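Local structure of NAD-dependent epimerase/dehydratase (Bacteroides thetaiotaomicron, 3DHN) at residues E23-G28 against I43-L48; V64-D69 against K100-N105; W157-P162 against Q212-I217; V170-Y175 against V194-A199. The protein probably binds NAD(P) through a Rossmann-fold domain and may act as an epimerase or oxidoreductase. All coordinates share one frame; numbering follows the deposited sequence.

Contact 1: residues E23-G28 against I43-L48; sequences EALNRG and IENEHL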
loop_
_atom_site.group_PDB
_atom_site.type_symbol
_atom_site.label_atom_id
_atom_site.label_comp_id
_atom_site.label_asym_id
_atom_site.label_seq_id
_atom_site.Cartn_x
_atom_site.Cartn_y
_atom_site.Cartn_z
ATOM N N GLU A 23 6.716 -8.204 -8.480
ATOM C CA GLU A 23 7.205 -7.017 -9.176
ATOM C C GLU A 23 8.555 -6.543 -8.629
ATOM O O GLU A 23 9.419 -6.109 -9.388
ATOM C CB GLU A 23 6.179 -5.890 -9.069
ATOM C CG GLU A 23 6.597 -4.565 -9.689
ATOM C CD GLU A 23 6.560 -4.566 -11.203
ATOM O OE1 GLU A 23 5.781 -5.349 -11.781
ATOM O OE2 GLU A 23 7.293 -3.763 -11.822
ATOM N N ALA A 24 8.737 -6.626 -7.314
ATOM C CA ALA A 24 9.990 -6.193 -6.698
ATOM C C ALA A 24 11.153 -7.147 -6.995
ATOM O O ALA A 24 12.279 -6.707 -7.243
ATOM C CB ALA A 24 9.808 -6.054 -5.198
ATOM N N LEU A 25 10.894 -8.449 -6.958
ATOM C CA LEU A 25 11.950 -9.418 -7.234
ATOM C C LEU A 25 12.368 -9.329 -8.699
ATOM O O LEU A 25 13.557 -9.371 -9.015
ATOM C CB LEU A 25 11.475 -10.838 -6.910
ATOM C CG LEU A 25 11.189 -11.114 -5.431
ATOM C CD1 LEU A 25 10.411 -12.415 -5.295
ATOM C CD2 LEU A 25 12.508 -11.182 -4.653
ATOM N N ASN A 26 11.387 -9.189 -9.587
ATOM C CA ASN A 26 11.655 -9.095 -11.019
ATOM C C ASN A 26 12.517 -7.887 -11.380
ATOM O O ASN A 26 13.100 -7.830 -12.465
ATOM C CB ASN A 26 10.339 -9.006 -11.810
ATOM C CG ASN A 26 9.602 -10.334 -11.888
ATOM O OD1 ASN A 26 8.529 -10.423 -12.489
ATOM N ND2 ASN A 26 10.172 -11.372 -11.289
ATOM N N ARG A 27 12.594 -6.920 -10.475
ATOM C CA ARG A 27 13.368 -5.720 -10.754
ATOM C C ARG A 27 14.672 -5.592 -9.974
ATOM O O ARG A 27 15.238 -4.501 -9.849
ATOM C CB ARG A 27 12.470 -4.486 -10.590
ATOM C CG ARG A 27 11.434 -4.389 -11.712
ATOM C CD ARG A 27 10.313 -3.392 -11.438
ATOM N NE ARG A 27 10.752 -1.999 -11.503
ATOM C CZ ARG A 27 9.925 -0.956 -11.472
ATOM N NH1 ARG A 27 8.613 -1.144 -11.377
ATOM N NH2 ARG A 27 10.407 0.279 -11.538
ATOM N N GLY A 28 15.133 -6.720 -9.447
ATOM C CA GLY A 28 16.406 -6.755 -8.755
ATOM C C GLY A 28 16.505 -6.435 -7.283
ATOM O O GLY A 28 17.613 -6.280 -6.774
ATOM N N ILE A 43 7.663 -19.328 -4.201
ATOM C CA ILE A 43 8.628 -18.630 -5.037
ATOM C C ILE A 43 10.037 -19.068 -4.652
ATOM O O ILE A 43 10.374 -19.160 -3.470
ATOM C CB ILE A 43 8.502 -17.102 -4.881
ATOM C CG1 ILE A 43 7.214 -16.623 -5.554
ATOM C CG2 ILE A 43 9.719 -16.409 -5.485
ATOM C CD1 ILE A 43 6.972 -15.141 -5.428
ATOM N N GLU A 44 10.853 -19.338 -5.664
ATOM C CA GLU A 44 12.222 -19.778 -5.450
ATOM C C GLU A 44 13.151 -18.723 -6.046
ATOM O O GLU A 44 13.174 -18.516 -7.263
ATOM C CB GLU A 44 12.412 -21.136 -6.127
ATOM C CG GLU A 44 13.563 -21.964 -5.608
ATOM C CD GLU A 44 13.538 -23.373 -6.172
ATOM O OE1 GLU A 44 12.642 -24.159 -5.782
ATOM O OE2 GLU A 44 14.408 -23.695 -7.012
ATOM N N ASN A 45 13.905 -18.051 -5.179
ATOM C CA ASN A 45 14.813 -16.981 -5.592
ATOM C C ASN A 45 15.778 -16.668 -4.447
ATOM O O ASN A 45 15.363 -16.534 -3.297
ATOM C CB ASN A 45 13.978 -15.749 -5.963
ATOM C CG ASN A 45 14.806 -14.492 -6.129
ATOM O OD1 ASN A 45 15.414 -14.009 -5.179
ATOM N ND2 ASN A 45 14.823 -13.948 -7.339
ATOM N N GLU A 46 17.065 -16.553 -4.759
ATOM C CA GLU A 46 18.062 -16.287 -3.726
ATOM C C GLU A 46 17.976 -14.899 -3.092
ATOM O O GLU A 46 18.603 -14.640 -2.070
ATOM C CB GLU A 46 19.474 -16.507 -4.277
ATOM C CG GLU A 46 19.923 -15.478 -5.296
ATOM C CD GLU A 46 21.434 -15.423 -5.427
ATOM O OE1 GLU A 46 22.126 -16.204 -4.734
ATOM O OE2 GLU A 46 21.932 -14.594 -6.219
ATOM N N HIS A 47 17.202 -14.007 -3.697
ATOM C CA HIS A 47 17.030 -12.657 -3.172
ATOM C C HIS A 47 15.760 -12.575 -2.334
ATOM O O HIS A 47 15.239 -11.487 -2.095
ATOM C CB HIS A 47 16.929 -11.649 -4.319
ATOM C CG HIS A 47 18.217 -11.415 -5.041
ATOM N ND1 HIS A 47 18.974 -12.438 -5.573
ATOM C CD2 HIS A 47 18.874 -10.269 -5.339
ATOM C CE1 HIS A 47 20.038 -11.932 -6.168
ATOM N NE2 HIS A 47 20.002 -10.617 -6.040
ATOM N N LEU A 48 15.264 -13.724 -1.881
ATOM C CA LEU A 48 14.035 -13.753 -1.093
ATOM C C LEU A 48 14.103 -14.501 0.235
ATOM O O LEU A 48 14.598 -15.629 0.308
ATOM C CB LEU A 48 12.894 -14.350 -1.929
ATOM C CG LEU A 48 11.530 -14.544 -1.245
ATOM C CD1 LEU A 48 10.917 -13.188 -0.900
ATOM C CD2 LEU A 48 10.600 -15.324 -2.165
#

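Contact 2: residues V64-D69 against K100-N105; sequences VCKGAD and KKAGVN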
loop_
_atom_site.group_PDB
_atom_site.type_symbol
_atom_site.label_atom_id
_atom_site.label_comp_id
_atom_site.label_asym_id
_atom_site.label_seq_id
_atom_site.Cartn_x
_atom_site.Cartn_y
_atom_site.Cartn_z
ATOM N N VAL A 64 12.186 -7.269 12.659
ATOM C CA VAL A 64 12.304 -7.731 11.274
ATOM C C VAL A 64 12.668 -6.643 10.262
ATOM O O VAL A 64 13.163 -6.946 9.175
ATOM C CB VAL A 64 11.001 -8.424 10.797
ATOM C CG1 VAL A 64 9.882 -7.406 10.622
ATOM C CG2 VAL A 64 11.258 -9.162 9.495
ATOM N N CYS A 65 12.437 -5.379 10.612
ATOM C CA CYS A 65 12.743 -4.276 9.703
ATOM C C CYS A 65 14.152 -3.699 9.859
ATOM O O CYS A 65 14.593 -2.902 9.030
ATOM C CB CYS A 65 11.714 -3.154 9.875
ATOM S SG CYS A 65 10.023 -3.614 9.416
ATOM N N LYS A 66 14.858 -4.094 10.916
ATOM C CA LYS A 66 16.219 -3.603 11.143
ATOM C C LYS A 66 17.125 -3.848 9.939
ATOM O O LYS A 66 17.181 -4.959 9.409
ATOM C CB LYS A 66 16.847 -4.281 12.370
ATOM C CG LYS A 66 16.390 -3.750 13.720
ATOM C CD LYS A 66 17.026 -4.550 14.858
ATOM C CE LYS A 66 16.526 -4.097 16.224
ATOM N NZ LYS A 66 17.053 -4.971 17.314
ATOM N N GLY A 67 17.830 -2.805 9.513
ATOM C CA GLY A 67 18.753 -2.932 8.398
ATOM C C GLY A 67 18.201 -2.650 7.013
ATOM O O GLY A 67 18.960 -2.414 6.067
ATOM N N ALA A 68 16.882 -2.666 6.880
ATOM C CA ALA A 68 16.269 -2.426 5.586
ATOM C C ALA A 68 16.447 -0.986 5.111
ATOM O O ALA A 68 16.527 -0.054 5.916
ATOM C CB ALA A 68 14.788 -2.778 5.647
ATOM N N ASP A 69 16.519 -0.823 3.793
ATOM C CA ASP A 69 16.659 0.490 3.174
ATOM C C ASP A 69 15.278 1.164 3.151
ATOM O O ASP A 69 15.170 2.388 3.219
ATOM C CB ASP A 69 17.196 0.344 1.741
ATOM C CG ASP A 69 18.618 -0.235 1.694
ATOM O OD1 ASP A 69 19.099 -0.548 0.582
ATOM O OD2 ASP A 69 19.258 -0.369 2.762
ATOM N N LYS A 100 9.642 2.945 12.458
ATOM C CA LYS A 100 10.428 4.101 12.896
ATOM C C LYS A 100 11.444 3.691 13.965
ATOM O O LYS A 100 12.594 4.121 13.938
ATOM C CB LYS A 100 9.513 5.197 13.458
ATOM C CG LYS A 100 8.736 5.967 12.398
ATOM C CD LYS A 100 7.994 7.159 12.996
ATOM C CE LYS A 100 6.954 6.715 14.019
ATOM N NZ LYS A 100 6.150 7.848 14.560
ATOM N N LYS A 101 11.019 2.845 14.895
ATOM C CA LYS A 101 11.904 2.411 15.966
ATOM C C LYS A 101 13.065 1.568 15.449
ATOM O O LYS A 101 14.069 1.408 16.138
ATOM C CB LYS A 101 11.108 1.643 17.026
ATOM C CG LYS A 101 11.938 1.176 18.214
ATOM C CD LYS A 101 11.053 0.720 19.362
ATOM C CE LYS A 101 10.336 1.910 20.000
ATOM N NZ LYS A 101 11.299 2.913 20.556
ATOM N N ALA A 102 12.934 1.049 14.230
ATOM C CA ALA A 102 13.979 0.231 13.627
ATOM C C ALA A 102 15.032 1.095 12.939
ATOM O O ALA A 102 16.107 0.613 12.578
ATOM C CB ALA A 102 13.371 -0.744 12.628
ATOM N N GLY A 103 14.710 2.369 12.738
ATOM C CA GLY A 103 15.659 3.273 12.110
ATOM C C GLY A 103 15.553 3.496 10.611
ATOM O O GLY A 103 16.404 4.181 10.036
ATOM N N VAL A 104 14.527 2.945 9.962
ATOM C CA VAL A 104 14.391 3.132 8.515
ATOM C C VAL A 104 13.767 4.501 8.234
ATOM O O VAL A 104 12.891 4.968 8.967
ATOM C CB VAL A 104 13.538 2.015 7.864
ATOM C CG1 VAL A 104 13.739 0.691 8.611
ATOM C CG2 VAL A 104 12.095 2.415 7.818
ATOM N N ASN A 105 14.228 5.140 7.165
ATOM C CA ASN A 105 13.765 6.474 6.809
ATOM C C ASN A 105 12.694 6.566 5.720
ATOM O O ASN A 105 12.186 7.656 5.452
ATOM C CB ASN A 105 14.970 7.324 6.393
ATOM C CG ASN A 105 16.074 7.336 7.447
ATOM O OD1 ASN A 105 15.847 7.707 8.601
ATOM N ND2 ASN A 105 17.276 6.930 7.047
#

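Contact 3: residues W157-P162 against Q212-I217; sequences WVFFSP and QERFTI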
loop_
_atom_site.group_PDB
_atom_site.type_symbol
_atom_site.label_atom_id
_atom_site.label_comp_id
_atom_site.label_asym_id
_atom_site.label_seq_id
_atom_site.Cartn_x
_atom_site.Cartn_y
_atom_site.Cartn_z
ATOM N N TRP A 157 7.085 9.038 4.669
ATOM C CA TRP A 157 6.003 8.123 4.324
ATOM C C TRP A 157 5.303 8.488 3.027
ATOM O O TRP A 157 5.320 9.638 2.594
ATOM C CB TRP A 157 4.954 8.088 5.442
ATOM C CG TRP A 157 4.318 9.434 5.726
ATOM C CD1 TRP A 157 4.795 10.406 6.553
ATOM C CD2 TRP A 157 3.109 9.955 5.153
ATOM N NE1 TRP A 157 3.960 11.502 6.534
ATOM C CE2 TRP A 157 2.918 11.251 5.682
ATOM C CE3 TRP A 157 2.171 9.454 4.241
ATOM C CZ2 TRP A 157 1.828 12.053 5.333
ATOM C CZ3 TRP A 157 1.085 10.255 3.889
ATOM C CH2 TRP A 157 0.923 11.539 4.436
ATOM N N VAL A 158 4.675 7.489 2.420
ATOM C CA VAL A 158 3.920 7.669 1.187
ATOM C C VAL A 158 2.715 6.738 1.293
ATOM O O VAL A 158 2.866 5.531 1.515
ATOM C CB VAL A 158 4.756 7.287 -0.063
ATOM C CG1 VAL A 158 3.925 7.465 -1.317
ATOM C CG2 VAL A 158 5.997 8.158 -0.159
ATOM N N PHE A 159 1.520 7.306 1.168
ATOM C CA PHE A 159 0.266 6.552 1.235
ATOM C C PHE A 159 -0.223 6.470 -0.216
ATOM O O PHE A 159 -0.552 7.494 -0.822
ATOM C CB PHE A 159 -0.736 7.328 2.107
ATOM C CG PHE A 159 -1.986 6.570 2.456
ATOM C CD1 PHE A 159 -1.941 5.476 3.322
ATOM C CD2 PHE A 159 -3.229 7.010 1.996
ATOM C CE1 PHE A 159 -3.125 4.833 3.732
ATOM C CE2 PHE A 159 -4.412 6.384 2.391
ATOM C CZ PHE A 159 -4.363 5.289 3.267
ATOM N N PHE A 160 -0.276 5.264 -0.778
ATOM C CA PHE A 160 -0.689 5.102 -2.175
ATOM C C PHE A 160 -2.143 4.634 -2.323
ATOM O O PHE A 160 -2.453 3.449 -2.184
ATOM C CB PHE A 160 0.288 4.130 -2.865
ATOM C CG PHE A 160 0.173 4.078 -4.376
ATOM C CD1 PHE A 160 -0.482 5.077 -5.088
ATOM C CD2 PHE A 160 0.754 3.020 -5.088
ATOM C CE1 PHE A 160 -0.567 5.026 -6.487
ATOM C CE2 PHE A 160 0.679 2.960 -6.481
ATOM C CZ PHE A 160 0.017 3.965 -7.183
ATOM N N SER A 161 -3.030 5.587 -2.593
ATOM C CA SER A 161 -4.461 5.308 -2.766
ATOM C C SER A 161 -4.770 4.706 -4.132
ATOM O O SER A 161 -4.616 5.376 -5.156
ATOM C CB SER A 161 -5.291 6.598 -2.631
ATOM O OG SER A 161 -5.352 7.094 -1.304
ATOM N N PRO A 162 -5.216 3.438 -4.174
ATOM C CA PRO A 162 -5.545 2.807 -5.459
ATOM C C PRO A 162 -6.862 3.381 -5.977
ATOM O O PRO A 162 -7.506 4.167 -5.285
ATOM C CB PRO A 162 -5.710 1.334 -5.086
ATOM C CG PRO A 162 -6.232 1.411 -3.663
ATOM C CD PRO A 162 -5.348 2.478 -3.062
ATOM N N GLN A 212 6.282 12.223 2.222
ATOM C CA GLN A 212 5.331 12.551 3.280
ATOM C C GLN A 212 4.008 13.018 2.688
ATOM O O GLN A 212 3.522 14.108 3.004
ATOM C CB GLN A 212 5.909 13.647 4.195
ATOM C CG GLN A 212 7.325 13.359 4.709
ATOM C CD GLN A 212 7.824 14.401 5.715
ATOM O OE1 GLN A 212 8.076 14.088 6.878
ATOM N NE2 GLN A 212 7.967 15.637 5.265
ATOM N N GLU A 213 3.425 12.193 1.824
ATOM C CA GLU A 213 2.156 12.545 1.197
ATOM C C GLU A 213 1.459 11.358 0.537
ATOM O O GLU A 213 2.007 10.254 0.438
ATOM C CB GLU A 213 2.379 13.644 0.152
ATOM C CG GLU A 213 3.159 13.206 -1.082
ATOM C CD GLU A 213 3.707 14.390 -1.873
ATOM O OE1 GLU A 213 2.948 15.349 -2.111
ATOM O OE2 GLU A 213 4.895 14.359 -2.257
ATOM N N ARG A 214 0.241 11.600 0.079
ATOM C CA ARG A 214 -0.543 10.575 -0.593
ATOM C C ARG A 214 -0.599 10.879 -2.083
ATOM O O ARG A 214 -0.546 12.049 -2.487
ATOM C CB ARG A 214 -1.972 10.564 -0.022
ATOM C CG ARG A 214 -2.956 9.592 -0.700
ATOM C CD ARG A 214 -3.714 10.247 -1.859
ATOM N NE ARG A 214 -4.650 11.275 -1.408
ATOM C CZ ARG A 214 -5.801 11.043 -0.781
ATOM N NH1 ARG A 214 -6.191 9.801 -0.523
ATOM N NH2 ARG A 214 -6.559 12.063 -0.388
ATOM N N PHE A 215 -0.658 9.826 -2.900
ATOM C CA PHE A 215 -0.839 9.999 -4.335
ATOM C C PHE A 215 -1.769 8.882 -4.792
ATOM O O PHE A 215 -2.054 7.951 -4.020
ATOM C CB PHE A 215 0.495 10.056 -5.124
ATOM C CG PHE A 215 1.199 8.737 -5.302
ATOM C CD1 PHE A 215 1.859 8.122 -4.242
ATOM C CD2 PHE A 215 1.282 8.158 -6.567
ATOM C CE1 PHE A 215 2.595 6.951 -4.444
ATOM C CE2 PHE A 215 2.011 6.994 -6.775
ATOM C CZ PHE A 215 2.672 6.390 -5.710
ATOM N N THR A 216 -2.280 8.980 -6.019
ATOM C CA THR A 216 -3.229 7.996 -6.502
ATOM C C THR A 216 -3.032 7.610 -7.966
ATOM O O THR A 216 -2.192 8.176 -8.669
ATOM C CB THR A 216 -4.680 8.505 -6.257
ATOM O OG1 THR A 216 -5.623 7.463 -6.536
ATOM C CG2 THR A 216 -4.972 9.722 -7.137
ATOM N N ILE A 217 -3.830 6.653 -8.424
ATOM C CA ILE A 217 -3.702 6.139 -9.777
ATOM C C ILE A 217 -5.059 5.738 -10.352
ATOM O O ILE A 217 -6.021 5.517 -9.605
ATOM C CB ILE A 217 -2.763 4.890 -9.759
ATOM C CG1 ILE A 217 -2.462 4.409 -11.174
ATOM C CG2 ILE A 217 -3.421 3.751 -8.955
ATOM C CD1 ILE A 217 -1.393 3.317 -11.230
#

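Contact 4: residues V170-Y175 against V194-A199; sequences VRTGRY and VEDYAA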
loop_
_atom_site.group_PDB
_atom_site.type_symbol
_atom_site.label_atom_id
_atom_site.label_comp_id
_atom_site.label_asym_id
_atom_site.label_seq_id
_atom_site.Cartn_x
_atom_site.Cartn_y
_atom_site.Cartn_z
ATOM N N VAL A 170 -4.300 -6.754 -16.348
ATOM C CA VAL A 170 -3.080 -6.775 -17.143
ATOM C C VAL A 170 -2.126 -5.692 -16.663
ATOM O O VAL A 170 -2.557 -4.671 -16.132
ATOM C CB VAL A 170 -3.388 -6.505 -18.639
ATOM C CG1 VAL A 170 -2.098 -6.506 -19.457
ATOM C CG2 VAL A 170 -4.373 -7.546 -19.166
ATOM N N ARG A 171 -0.830 -5.933 -16.838
ATOM C CA ARG A 171 0.202 -4.961 -16.492
ATOM C C ARG A 171 0.408 -4.177 -17.787
ATOM O O ARG A 171 1.230 -4.543 -18.618
ATOM C CB ARG A 171 1.507 -5.665 -16.096
ATOM C CG ARG A 171 2.629 -4.713 -15.674
ATOM C CD ARG A 171 3.928 -5.459 -15.374
ATOM N NE ARG A 171 4.973 -4.579 -14.848
ATOM C CZ ARG A 171 5.471 -3.531 -15.497
ATOM N NH1 ARG A 171 5.025 -3.222 -16.707
ATOM N NH2 ARG A 171 6.416 -2.784 -14.939
ATOM N N THR A 172 -0.359 -3.108 -17.962
ATOM C CA THR A 172 -0.280 -2.299 -19.174
ATOM C C THR A 172 0.863 -1.293 -19.167
ATOM O O THR A 172 1.464 -1.006 -20.206
ATOM C CB THR A 172 -1.584 -1.516 -19.397
ATOM O OG1 THR A 172 -1.648 -0.428 -18.467
ATOM C CG2 THR A 172 -2.791 -2.418 -19.179
ATOM N N GLY A 173 1.161 -0.749 -17.995
ATOM C CA GLY A 173 2.218 0.234 -17.893
ATOM C C GLY A 173 1.684 1.609 -18.267
ATOM O O GLY A 173 2.421 2.591 -18.245
ATOM N N ARG A 174 0.399 1.682 -18.609
ATOM C CA ARG A 174 -0.212 2.951 -18.988
ATOM C C ARG A 174 -1.362 3.341 -18.064
ATOM O O ARG A 174 -2.350 2.620 -17.955
ATOM C CB ARG A 174 -0.719 2.888 -20.432
ATOM C CG ARG A 174 0.376 2.680 -21.467
ATOM C CD ARG A 174 -0.165 2.836 -22.886
ATOM N NE ARG A 174 -0.299 4.239 -23.261
ATOM C CZ ARG A 174 -1.455 4.856 -23.462
ATOM N NH1 ARG A 174 -2.591 4.193 -23.329
ATOM N NH2 ARG A 174 -1.473 6.136 -23.799
ATOM N N TYR A 175 -1.230 4.502 -17.423
ATOM C CA TYR A 175 -2.240 5.002 -16.497
ATOM C C TYR A 175 -1.906 6.429 -16.096
ATOM O O TYR A 175 -0.818 6.930 -16.392
ATOM C CB TYR A 175 -2.273 4.122 -15.245
ATOM C CG TYR A 175 -0.895 3.822 -14.695
ATOM C CD1 TYR A 175 -0.173 4.786 -13.988
ATOM C CD2 TYR A 175 -0.286 2.589 -14.931
ATOM C CE1 TYR A 175 1.121 4.529 -13.534
ATOM C CE2 TYR A 175 1.004 2.322 -14.484
ATOM C CZ TYR A 175 1.701 3.296 -13.788
ATOM O OH TYR A 175 2.979 3.025 -13.338
ATOM N N VAL A 194 -4.409 -4.724 -10.437
ATOM C CA VAL A 194 -3.529 -4.984 -9.309
ATOM C C VAL A 194 -2.083 -4.966 -9.800
ATOM O O VAL A 194 -1.193 -4.461 -9.122
ATOM C CB VAL A 194 -3.827 -6.363 -8.682
ATOM C CG1 VAL A 194 -2.710 -6.757 -7.743
ATOM C CG2 VAL A 194 -5.142 -6.313 -7.922
ATOM N N GLU A 195 -1.859 -5.506 -10.991
ATOM C CA GLU A 195 -0.519 -5.547 -11.560
ATOM C C GLU A 195 0.025 -4.141 -11.862
ATOM O O GLU A 195 1.187 -3.844 -11.567
ATOM C CB GLU A 195 -0.513 -6.401 -12.833
ATOM C CG GLU A 195 -0.793 -7.892 -12.611
ATOM C CD GLU A 195 -2.224 -8.180 -12.182
ATOM O OE1 GLU A 195 -3.122 -7.377 -12.512
ATOM O OE2 GLU A 195 -2.454 -9.227 -11.534
ATOM N N ASP A 196 -0.804 -3.272 -12.437
ATOM C CA ASP A 196 -0.338 -1.910 -12.731
ATOM C C ASP A 196 -0.131 -1.093 -11.462
ATOM O O ASP A 196 0.753 -0.224 -11.413
ATOM C CB ASP A 196 -1.292 -1.178 -13.684
ATOM C CG ASP A 196 -0.921 -1.382 -15.149
ATOM O OD1 ASP A 196 0.295 -1.459 -15.445
ATOM O OD2 ASP A 196 -1.834 -1.449 -16.009
ATOM N N TYR A 197 -0.932 -1.370 -10.433
ATOM C CA TYR A 197 -0.784 -0.672 -9.158
ATOM C C TYR A 197 0.562 -1.051 -8.532
ATOM O O TYR A 197 1.253 -0.210 -7.945
ATOM C CB TYR A 197 -1.937 -1.035 -8.208
ATOM C CG TYR A 197 -1.756 -0.524 -6.795
ATOM C CD1 TYR A 197 -0.979 -1.223 -5.866
ATOM C CD2 TYR A 197 -2.343 0.679 -6.394
ATOM C CE1 TYR A 197 -0.792 -0.732 -4.567
ATOM C CE2 TYR A 197 -2.167 1.179 -5.110
ATOM C CZ TYR A 197 -1.394 0.470 -4.196
ATOM O OH TYR A 197 -1.244 0.959 -2.913
ATOM N N ALA A 198 0.941 -2.317 -8.658
ATOM C CA ALA A 198 2.211 -2.773 -8.099
ATOM C C ALA A 198 3.390 -2.170 -8.853
ATOM O O ALA A 198 4.386 -1.759 -8.247
ATOM C CB ALA A 198 2.292 -4.296 -8.140
ATOM N N ALA A 199 3.285 -2.127 -10.178
ATOM C CA ALA A 199 4.356 -1.574 -10.995
ATOM C C ALA A 199 4.629 -0.134 -10.598
ATOM O O ALA A 199 5.786 0.294 -10.542
ATOM C CB ALA A 199 3.992 -1.643 -12.471
#

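Contact 1: residues E23-G28 against I43-L48
Leu25 alone supplies nearly all of one side of this surface contact: both its methyls press on the 43-48 loop, and no hydrogen bond crosses between the segments. In Rossmann-fold terms, the end of helix 14-25 meets the loop that leads from strand 30-34 into strand 48-51. With CG anti to the carbonyl carbon (chi1 -66°), the leucine fork spreads over the loop. CD1 meets Ile43 CG2 tip to tip at 4.1 Å. CD2 lies 3.8 Å from His47 O and 4.2 Å from Leu48 CB, while Asn45 runs alongside the leucine the other way, its OD1 4.1 Å from Leu25 CD2. Asn45 OD1 turns back on His47 N in an Asx turn, although that bond is modelled too short for its length to be trusted. A Schellman motif ends the helix, with Gly28 as its C-prime residue and Gly28 N bonded to Leu25 O at 3.1 Å. Within 23-28, Arg27 NH1 makes a salt bridge to Glu23 OE2 at 3.0 Å, on the anti side of the carboxylate and close to the guanidinium plane. Helix 194-206 adds Asp203 and Ala199 O to the partners of Arg27. At the margin of the contact, Gly28 O stands a loose 4.4 Å from CD2 of the His47 ring.

Contact 2: residues V64-D69 against K100-N105
Val104 and Ala102 press two small apolar side chains against the turn at Cys65 to Ala68, where two helices of the Rossmann fold end side by side. From Val104, CB already lies 4.1 Å from Ala68 O. One branch, CG1, goes further in and faces two carbonyl oxygens of the turn, 3.7 Å from Cys65 O and 3.9 Å from Ala68 O. A chi1 of -33°, well off a staggered position, sets CG1 at this place. Cys65 O is also the acceptor that closes the type II turn, bonded to Ala68 N at 3.1 Å, so the valine methyl packs on an oxygen that already has its donor. Ala102 CB makes the second patch: it meets Cys65 CB at 4.0 Å and Lys66 N at the same distance, with Lys66 CG loosely alongside. The Lys66 amine continues outward to a salt bridge with Glu63. Both chains turn at glycines of positive phi, Gly67 within the turn and Gly103 in the Schellman motif that ends helix 87-101. Beyond the contact they run into the parallel strands 70-73 and 106-110, neighbours in the sheet, and Asp69 OD1 accepts from the backbone of Lys5 and Lys6. No hydrogen bond or charge pair links the segments. Methyl and methylene groups against backbone carbonyls and each other imply a junction held by shape and van der Waals packing, with little directional preference.

Contact 3: residues W157-P162 against Q212-I217
Phe160 and Phe215 form the tight end of this contact, an offset stack with centroids 4.0 Å apart and planes at 8°. Val158 CG1 closes on the edge of the Phe215 ring, 3.4 Å from CE1, and Ile217 CG2 touches Phe160 CZ. On the other face of the sheet, Arg214 NH1 donates in the guanidinium plane to Ser161 OG (2.9 Å), which also bonds to Gly112 O, while Arg214 NE pairs with Asp180. Between these layers run strands 156-161 and 213-218, parallel neighbours in the Rossmann sheet, with 213-218 the last of the parallel set. Phe159 N bonds to Glu213 O, Phe215 N to Phe159 O, and Ser161 N to Phe215 O at 2.9 Å; Thr216 OG1 donates to Ser161 O at 2.7 Å. At the solvent end, where Gln212 is exposed, Glu213 N reaches Trp157 O at a longer 3.3 Å in a bent bond (140°). There the indole, swung between backbone N and carbonyl carbon (chi1 60°), lies flat over the chain in a CH-pi contact, Gln212 CA 3.7 Å above the centroid of its five-membered ring. Replacing Trp157 by alanine removes the indole, which is likely to leave the Gln212-Glu213 backbone without its cover on this side and Glu152 O without this N-H donor.

Contact 4: residues V170-Y175 against V194-A199
The Asp196 carboxylate, the Arg171 guanidinium and the Tyr175 ring are the flat groups here. Thr172 N (3.0 Å) and Thr172 OG1 (2.7 Å) reach Asp196 OD2 from opposite faces of the carboxylate, both on its syn side. Gly173 N meets Asp196 OD1, also syn, at 2.8 Å with a fairly straight N-H (160°). The Tyr175 ring presents its edge, CE2 standing 4.0 Å from Asp196 OD1, its plane 62° from the carboxylate. Ala199 CB lies over one face of the Arg171 guanidinium, 3.6 Å from NH2; the chain gets there by running extended from CG to NE. Thr172 OG1 both donates to Asp196 and accepts from Arg174 N (2.9 Å), an ST turn held to the helix by the carboxylate. With alanine instead of Asp196, the amides of Thr172 and Gly173 and the Thr172 hydroxyl lose the carboxylate they share, and the turn is likely to drift from the helix. Tyr219 OH is a further partner of Asp196 OD2. The contact thus fastens the loop before strand 176-178 to the first turns of helix 194-206, with Arg171 NE bridged to Glu23 of helix 14-25 and Tyr175 packed on Ile217 of strand 213-218.

From the N terminus, contact 1 closes first, around strand 30-34, joining the end of helix 14-25 to the loop before strand 48-51. Contact 2 follows in series, closing a loop that holds strand 70-73 and most of helix 87-101. Contact 3 closes last, and contact 4 is nested inside its loop, between strands 156-161 and 213-218; none cross. Contacts 1 and 4 touch where the C-terminal end of helix 14-25 packs on the first turns of helix 194-206, Glu23 CD against Ala199 CA. Contacts 3 and 4 touch through Phe160 O and Tyr197 OH, which ties helix 194-206 to the sheet. Contact 2 touches none of the others; its nearest atoms come about 5 Å from contact 3.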